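Local coordinates for Lmo0740 protein (Listeria monocytogenes, PDB 4RFA) that probably acts as a Crp-family transcription activator, a dimer that pairs a cyclic nucleotide-binding-type domain with a C-terminal DNA-binding region, at residues P23-Y28 / M105-D110; I72-L77 / A137-L142. One frame throughout, in Å; residues are numbered along the deposited sequence.

Contact 1: residues P23-Y28 / M105-D110; sequences PDYYKY and MLYKID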
loop_
_atom_site.group_PDB
_atom_site.type_symbol
_atom_site.label_atom_id
_atom_site.label_comp_id
_atom_site.label_asym_id
_atom_site.label_seq_id
_atom_site.Cartn_x
_atom_site.Cartn_y
_atom_site.Cartn_z
ATOM N N PRO A 23 20.030 -25.448 -10.807
ATOM C CA PRO A 23 20.140 -26.727 -10.112
ATOM C C PRO A 23 19.488 -26.731 -8.742
ATOM O O PRO A 23 18.996 -27.755 -8.335
ATOM C CB PRO A 23 21.649 -26.942 -9.980
ATOM C CG PRO A 23 22.257 -26.130 -11.066
ATOM C CD PRO A 23 21.360 -24.941 -11.222
ATOM N N ASP A 24 19.451 -25.581 -8.056
ATOM C CA ASP A 24 18.843 -25.496 -6.710
ATOM C C ASP A 24 17.318 -25.205 -6.688
ATOM O O ASP A 24 16.775 -24.771 -5.663
ATOM C CB ASP A 24 19.620 -24.468 -5.887
ATOM C CG ASP A 24 21.066 -24.897 -5.617
ATOM O OD1 ASP A 24 21.357 -26.112 -5.628
ATOM O OD2 ASP A 24 21.915 -24.011 -5.394
ATOM N N TYR A 25 16.634 -25.441 -7.811
ATOM C CA TYR A 25 15.198 -25.151 -7.939
ATOM C C TYR A 25 14.305 -25.801 -6.872
ATOM O O TYR A 25 13.557 -25.106 -6.188
ATOM C CB TYR A 25 14.694 -25.550 -9.331
ATOM C CG TYR A 25 13.214 -25.356 -9.481
ATOM C CD1 TYR A 25 12.677 -24.079 -9.727
ATOM C CD2 TYR A 25 12.328 -26.432 -9.340
ATOM C CE1 TYR A 25 11.315 -23.898 -9.851
ATOM C CE2 TYR A 25 10.957 -26.259 -9.446
ATOM C CZ TYR A 25 10.451 -25.007 -9.704
ATOM O OH TYR A 25 9.098 -24.838 -9.835
ATOM N N TYR A 26 14.360 -27.122 -6.734
ATOM C CA TYR A 26 13.434 -27.830 -5.820
ATOM C C TYR A 26 13.734 -27.503 -4.354
ATOM O O TYR A 26 12.893 -27.603 -3.484
ATOM C CB TYR A 26 13.547 -29.353 -6.042
ATOM C CG TYR A 26 12.833 -29.810 -7.288
ATOM C CD1 TYR A 26 11.483 -29.524 -7.466
ATOM C CD2 TYR A 26 13.499 -30.515 -8.280
ATOM C CE1 TYR A 26 10.812 -29.913 -8.605
ATOM C CE2 TYR A 26 12.836 -30.936 -9.424
ATOM C CZ TYR A 26 11.492 -30.628 -9.584
ATOM O OH TYR A 26 10.810 -31.029 -10.713
ATOM N N LYS A 27 14.982 -27.138 -4.117
ATOM C CA LYS A 27 15.466 -26.692 -2.838
ATOM C C LYS A 27 14.853 -25.350 -2.434
ATOM O O LYS A 27 14.576 -25.140 -1.272
ATOM C CB LYS A 27 16.980 -26.574 -2.933
ATOM C CG LYS A 27 17.688 -25.880 -1.797
ATOM C CD LYS A 27 19.161 -26.202 -1.908
ATOM C CE LYS A 27 19.993 -25.462 -0.889
ATOM N NZ LYS A 27 21.426 -25.807 -1.097
ATOM N N TYR A 28 14.631 -24.458 -3.383
ATOM C CA TYR A 28 14.143 -23.138 -3.045
ATOM C C TYR A 28 12.691 -22.825 -3.448
ATOM O O TYR A 28 12.178 -21.750 -3.130
ATOM C CB TYR A 28 15.084 -22.099 -3.672
ATOM C CG TYR A 28 16.496 -22.106 -3.102
ATOM C CD1 TYR A 28 16.711 -22.027 -1.736
ATOM C CD2 TYR A 28 17.618 -22.167 -3.936
ATOM C CE1 TYR A 28 17.987 -22.014 -1.199
ATOM C CE2 TYR A 28 18.906 -22.138 -3.407
ATOM C CZ TYR A 28 19.074 -22.063 -2.032
ATOM O OH TYR A 28 20.324 -22.055 -1.464
HETATM N N MSE A 105 -3.669 -21.948 -5.529
HETATM C CA MSE A 105 -2.331 -22.535 -5.641
HETATM C C MSE A 105 -1.338 -21.447 -5.598
HETATM O O MSE A 105 -1.498 -20.447 -6.270
HETATM C CB MSE A 105 -2.057 -23.166 -6.997
HETATM C CG MSE A 105 -0.589 -23.619 -7.232
HETATM SE SE MSE A 105 -0.595 -24.665 -8.919
HETATM C CE MSE A 105 -1.780 -26.142 -8.340
ATOM N N LEU A 106 -0.271 -21.657 -4.858
ATOM C CA LEU A 106 0.837 -20.722 -4.880
ATOM C C LEU A 106 2.171 -21.395 -4.881
ATOM O O LEU A 106 2.272 -22.588 -4.610
ATOM C CB LEU A 106 0.728 -19.775 -3.684
ATOM C CG LEU A 106 0.815 -20.353 -2.287
ATOM C CD1 LEU A 106 2.231 -20.789 -1.962
ATOM C CD2 LEU A 106 0.364 -19.323 -1.280
ATOM N N TYR A 107 3.197 -20.600 -5.165
ATOM C CA TYR A 107 4.575 -21.042 -5.053
ATOM C C TYR A 107 5.282 -20.348 -3.899
ATOM O O TYR A 107 5.195 -19.164 -3.734
ATOM C CB TYR A 107 5.310 -20.826 -6.386
ATOM C CG TYR A 107 4.964 -21.908 -7.384
ATOM C CD1 TYR A 107 5.606 -23.131 -7.368
ATOM C CD2 TYR A 107 3.921 -21.731 -8.276
ATOM C CE1 TYR A 107 5.251 -24.135 -8.264
ATOM C CE2 TYR A 107 3.558 -22.726 -9.172
ATOM C CZ TYR A 107 4.220 -23.908 -9.170
ATOM O OH TYR A 107 3.815 -24.861 -10.061
ATOM N N LYS A 108 5.959 -21.105 -3.062
ATOM C CA LYS A 108 6.780 -20.494 -2.019
ATOM C C LYS A 108 8.186 -20.489 -2.547
ATOM O O LYS A 108 8.720 -21.552 -2.836
ATOM C CB LYS A 108 6.710 -21.328 -0.742
ATOM C CG LYS A 108 7.579 -20.817 0.391
ATOM C CD LYS A 108 7.427 -21.707 1.601
ATOM C CE LYS A 108 8.419 -21.333 2.693
ATOM N NZ LYS A 108 8.495 -22.426 3.694
ATOM N N ILE A 109 8.792 -19.314 -2.635
ATOM C CA ILE A 109 10.144 -19.195 -3.141
ATOM C C ILE A 109 11.115 -18.571 -2.150
ATOM O O ILE A 109 10.917 -17.461 -1.680
ATOM C CB ILE A 109 10.188 -18.324 -4.396
ATOM C CG1 ILE A 109 9.213 -18.842 -5.437
ATOM C CG2 ILE A 109 11.588 -18.358 -4.944
ATOM C CD1 ILE A 109 8.770 -17.822 -6.434
ATOM N N ASP A 110 12.195 -19.275 -1.867
ATOM C CA ASP A 110 13.159 -18.789 -0.927
ATOM C C ASP A 110 13.622 -17.452 -1.450
ATOM O O ASP A 110 13.927 -17.296 -2.624
ATOM C CB ASP A 110 14.299 -19.792 -0.739
ATOM C CG ASP A 110 15.476 -19.192 -0.008
ATOM O OD1 ASP A 110 16.138 -18.289 -0.587
ATOM O OD2 ASP A 110 15.704 -19.606 1.148
#

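Contact 2: residues I72-L77 / A137-L142; sequences ISIFVL and ARHYAL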
loop_
_atom_site.group_PDB
_atom_site.type_symbol
_atom_site.label_atom_id
_atom_site.label_comp_id
_atom_site.label_asym_id
_atom_site.label_seq_id
_atom_site.Cartn_x
_atom_site.Cartn_y
_atom_site.Cartn_z
ATOM N N ILE A 72 -12.828 -6.975 5.233
ATOM C CA ILE A 72 -11.776 -7.407 4.332
ATOM C C ILE A 72 -11.072 -6.165 3.868
ATOM O O ILE A 72 -11.721 -5.239 3.355
ATOM C CB ILE A 72 -12.377 -8.103 3.119
ATOM C CG1 ILE A 72 -13.017 -9.414 3.553
ATOM C CG2 ILE A 72 -11.346 -8.229 2.000
ATOM C CD1 ILE A 72 -13.967 -10.016 2.514
ATOM N N SER A 73 -9.758 -6.147 4.034
ATOM C CA SER A 73 -8.963 -4.958 3.721
ATOM C C SER A 73 -8.644 -4.953 2.268
ATOM O O SER A 73 -8.658 -3.916 1.641
ATOM C CB SER A 73 -7.623 -4.973 4.510
ATOM O OG SER A 73 -7.915 -5.036 5.904
ATOM N N ILE A 74 -8.297 -6.115 1.726
ATOM C CA ILE A 74 -7.945 -6.171 0.308
ATOM C C ILE A 74 -7.989 -7.608 -0.150
ATOM O O ILE A 74 -7.839 -8.487 0.679
ATOM C CB ILE A 74 -6.510 -5.531 0.092
ATOM C CG1 ILE A 74 -6.163 -5.364 -1.383
ATOM C CG2 ILE A 74 -5.467 -6.317 0.827
ATOM C CD1 ILE A 74 -4.950 -4.438 -1.611
ATOM N N PHE A 75 -8.174 -7.839 -1.451
ATOM C CA PHE A 75 -8.080 -9.161 -2.000
ATOM C C PHE A 75 -6.681 -9.488 -2.506
ATOM O O PHE A 75 -5.970 -8.617 -2.895
ATOM C CB PHE A 75 -9.103 -9.324 -3.111
ATOM C CG PHE A 75 -10.505 -9.320 -2.600
ATOM C CD1 PHE A 75 -11.041 -10.470 -2.019
ATOM C CD2 PHE A 75 -11.248 -8.163 -2.585
ATOM C CE1 PHE A 75 -12.320 -10.471 -1.474
ATOM C CE2 PHE A 75 -12.538 -8.143 -2.026
ATOM C CZ PHE A 75 -13.072 -9.298 -1.459
ATOM N N VAL A 76 -6.356 -10.780 -2.563
ATOM C CA VAL A 76 -5.120 -11.304 -3.114
ATOM C C VAL A 76 -5.514 -11.986 -4.411
ATOM O O VAL A 76 -6.359 -12.878 -4.403
ATOM C CB VAL A 76 -4.619 -12.400 -2.167
ATOM C CG1 VAL A 76 -3.464 -13.211 -2.772
ATOM C CG2 VAL A 76 -4.291 -11.770 -0.839
ATOM N N LEU A 77 -4.891 -11.575 -5.500
ATOM C CA LEU A 77 -5.195 -12.022 -6.847
ATOM C C LEU A 77 -4.094 -12.920 -7.407
ATOM O O LEU A 77 -2.960 -12.883 -6.927
ATOM C CB LEU A 77 -5.317 -10.797 -7.776
ATOM C CG LEU A 77 -5.997 -9.604 -7.133
ATOM C CD1 LEU A 77 -6.010 -8.383 -8.046
ATOM C CD2 LEU A 77 -7.426 -9.945 -6.729
ATOM N N ALA A 137 -0.571 0.435 -6.382
ATOM C CA ALA A 137 -1.656 1.134 -7.080
ATOM C C ALA A 137 -2.990 0.714 -6.468
ATOM O O ALA A 137 -3.813 1.548 -6.218
ATOM C CB ALA A 137 -1.636 0.834 -8.569
ATOM N N ARG A 138 -3.180 -0.577 -6.156
ATOM C CA ARG A 138 -4.444 -0.994 -5.563
ATOM C C ARG A 138 -4.626 -0.467 -4.132
ATOM O O ARG A 138 -5.716 -0.104 -3.722
ATOM C CB ARG A 138 -4.561 -2.498 -5.622
ATOM C CG ARG A 138 -4.624 -3.034 -7.049
ATOM C CD ARG A 138 -4.320 -4.506 -7.058
ATOM N NE ARG A 138 -5.289 -5.147 -6.142
ATOM C CZ ARG A 138 -5.017 -6.182 -5.360
ATOM N NH1 ARG A 138 -3.803 -6.699 -5.339
ATOM N NH2 ARG A 138 -5.947 -6.645 -4.558
ATOM N N HIS A 139 -3.534 -0.343 -3.396
ATOM C CA HIS A 139 -3.563 0.271 -2.082
ATOM C C HIS A 139 -4.053 1.728 -2.156
ATOM O O HIS A 139 -4.904 2.153 -1.390
ATOM C CB HIS A 139 -2.174 0.234 -1.430
ATOM C CG HIS A 139 -1.731 -1.107 -0.954
ATOM N ND1 HIS A 139 -0.473 -1.327 -0.424
ATOM C CD2 HIS A 139 -2.350 -2.308 -0.945
ATOM C CE1 HIS A 139 -0.365 -2.591 -0.061
ATOM N NE2 HIS A 139 -1.488 -3.208 -0.378
ATOM N N TYR A 140 -3.492 2.497 -3.070
ATOM C CA TYR A 140 -3.932 3.868 -3.280
ATOM C C TYR A 140 -5.379 3.967 -3.639
ATOM O O TYR A 140 -6.059 4.831 -3.154
ATOM C CB TYR A 140 -3.107 4.512 -4.374
ATOM C CG TYR A 140 -1.833 5.064 -3.842
ATOM C CD1 TYR A 140 -1.808 6.327 -3.228
ATOM C CD2 TYR A 140 -0.679 4.364 -3.936
ATOM C CE1 TYR A 140 -0.630 6.852 -2.709
ATOM C CE2 TYR A 140 0.510 4.856 -3.428
ATOM C CZ TYR A 140 0.534 6.098 -2.817
ATOM O OH TYR A 140 1.714 6.586 -2.336
ATOM N N ALA A 141 -5.867 3.084 -4.480
ATOM C CA ALA A 141 -7.271 3.143 -4.838
ATOM C C ALA A 141 -8.121 2.976 -3.584
ATOM O O ALA A 141 -9.046 3.760 -3.325
ATOM C CB ALA A 141 -7.591 2.090 -5.884
ATOM N N LEU A 142 -7.697 2.067 -2.715
ATOM C CA LEU A 142 -8.416 1.833 -1.485
ATOM C C LEU A 142 -8.376 2.980 -0.550
ATOM O O LEU A 142 -9.401 3.260 0.138
ATOM C CB LEU A 142 -7.922 0.590 -0.758
ATOM C CG LEU A 142 -8.394 -0.631 -1.525
ATOM C CD1 LEU A 142 -7.591 -1.819 -1.070
ATOM C CD2 LEU A 142 -9.850 -0.877 -1.272
HETATM O O HOH W 1 -8.802 -5.908 -3.462
#

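Contact 1: residues P23-Y28 / M105-D110
The side chains of Tyr-28 and Asp-110 lie side by side and point the same way, with the ring and carboxylate planes 48° apart. Tyr-28 CD1 stands 3.4 Å from Asp-110 CB and 3.5 Å from Asp-110 CG, a van der Waals contact that meets the ring obliquely. In Asp-110, CG lies opposite the backbone N (chi1 167°), which carries the carboxylate along the tyrosine ring, while OD1 accepts a hydrogen bond from Phe-113 N. An aspartate suits this place because its short side chain can cap the first turn of helix 111-120, and its CB methylene still offers an apolar surface to the tyrosine.

The backbones are joined by a hydrogen bond from Asp-110 N to Tyr-28 O, 2.8 Å long and nearly straight at 166°, with the donor in the carbonyl plane. The same oxygen receives a CA-H...O contact from Ile-109 CA at 3.3 Å, so two neighbouring strand residues converge on one carbonyl. Further back along the strand, Tyr-25, whose CB points away from it, still sends its hydroxyl across: Tyr-25 OH comes 4.2 Å from Tyr-107 CE1. This is a loose, oblique approach of two aromatic side chains.

The contact joins the short helix 25-28 to the end of strand 103-110, where that strand passes into helix 111-120. Tyr-28 also stacks on Phe-113 of that helix, while Tyr-25 packs on Leu-19 and Lys-20, Tyr-107 on Leu-16 and Ile-109 on Leu-19, all of helix 11-20. Strand 103-110 itself runs between strands 29-35 and 49-55, antiparallel to both.

Contact 2: residues I72-L77 / A137-L142
The guanidinium of Arg-138 is sandwiched between two aliphatic side chains: Leu-77 CD1 sits over the centre of one face, 3.6 Å above the plane, and Ile-74 CD1 covers the opposite face nearer its rim. Its edge is polar. Arg-138 NH2 donates to Phe-75 O at 2.6 Å, with the oxygen almost exactly in the guanidinium plane, and a water there accepts from NH2 and from Phe-75 N. A salt bridge from NE to Glu-164 adds to the grip and helps fix the group's rotation. Arginine fits because its guanidinium is flat enough to lie between methyl groups and has N-H groups around its rim; the bend at chi3 (56°) turns that rim to the strand.

The imidazole of His-139 meets Ile-74 at its edge, CD2 lying 3.4 Å from Ile-74 CD1. Strand 72-76 borders a sheet of the cyclic nucleotide-binding-type domain, and segment 137-142 of helix 126-143 runs at 150° to it, roughly antiparallel, in the position of the long dimerisation helix of Crp-family proteins. A classic beta bulge, Ser-73 and Ile-74 both opposite Val-60, lies where Ile-74 turns toward the helix. Leu-142 CD1 packs on Ile-74 CD1 at 3.8 Å, an apolar contact of two branched side chains between strand and helix. His-139 ND1 is hydrogen-bonded to His-139 ND1 of the second subunit, whose Tyr-140 also packs on Ile-74.

In the fold
Contact 1 lies at the outer end of the N-terminal beta domain, its centre about 22 Å from the centre of the chain, whereas contact 2 is deep inside, about 7 Å from it. Their centres are about 26 Å apart and their nearest atoms about 7 Å, so they do not touch. Along the chain their segments alternate, 23-28, 72-77, 105-110 and 137-142. Contact 1 ties the N-terminal helical region to the sheet; contact 2 ties another sheet of that domain to helix 126-143. The second subunit reaches contact 2 alone, which also borders helices 150-165 and 183-189 of the C-terminal part.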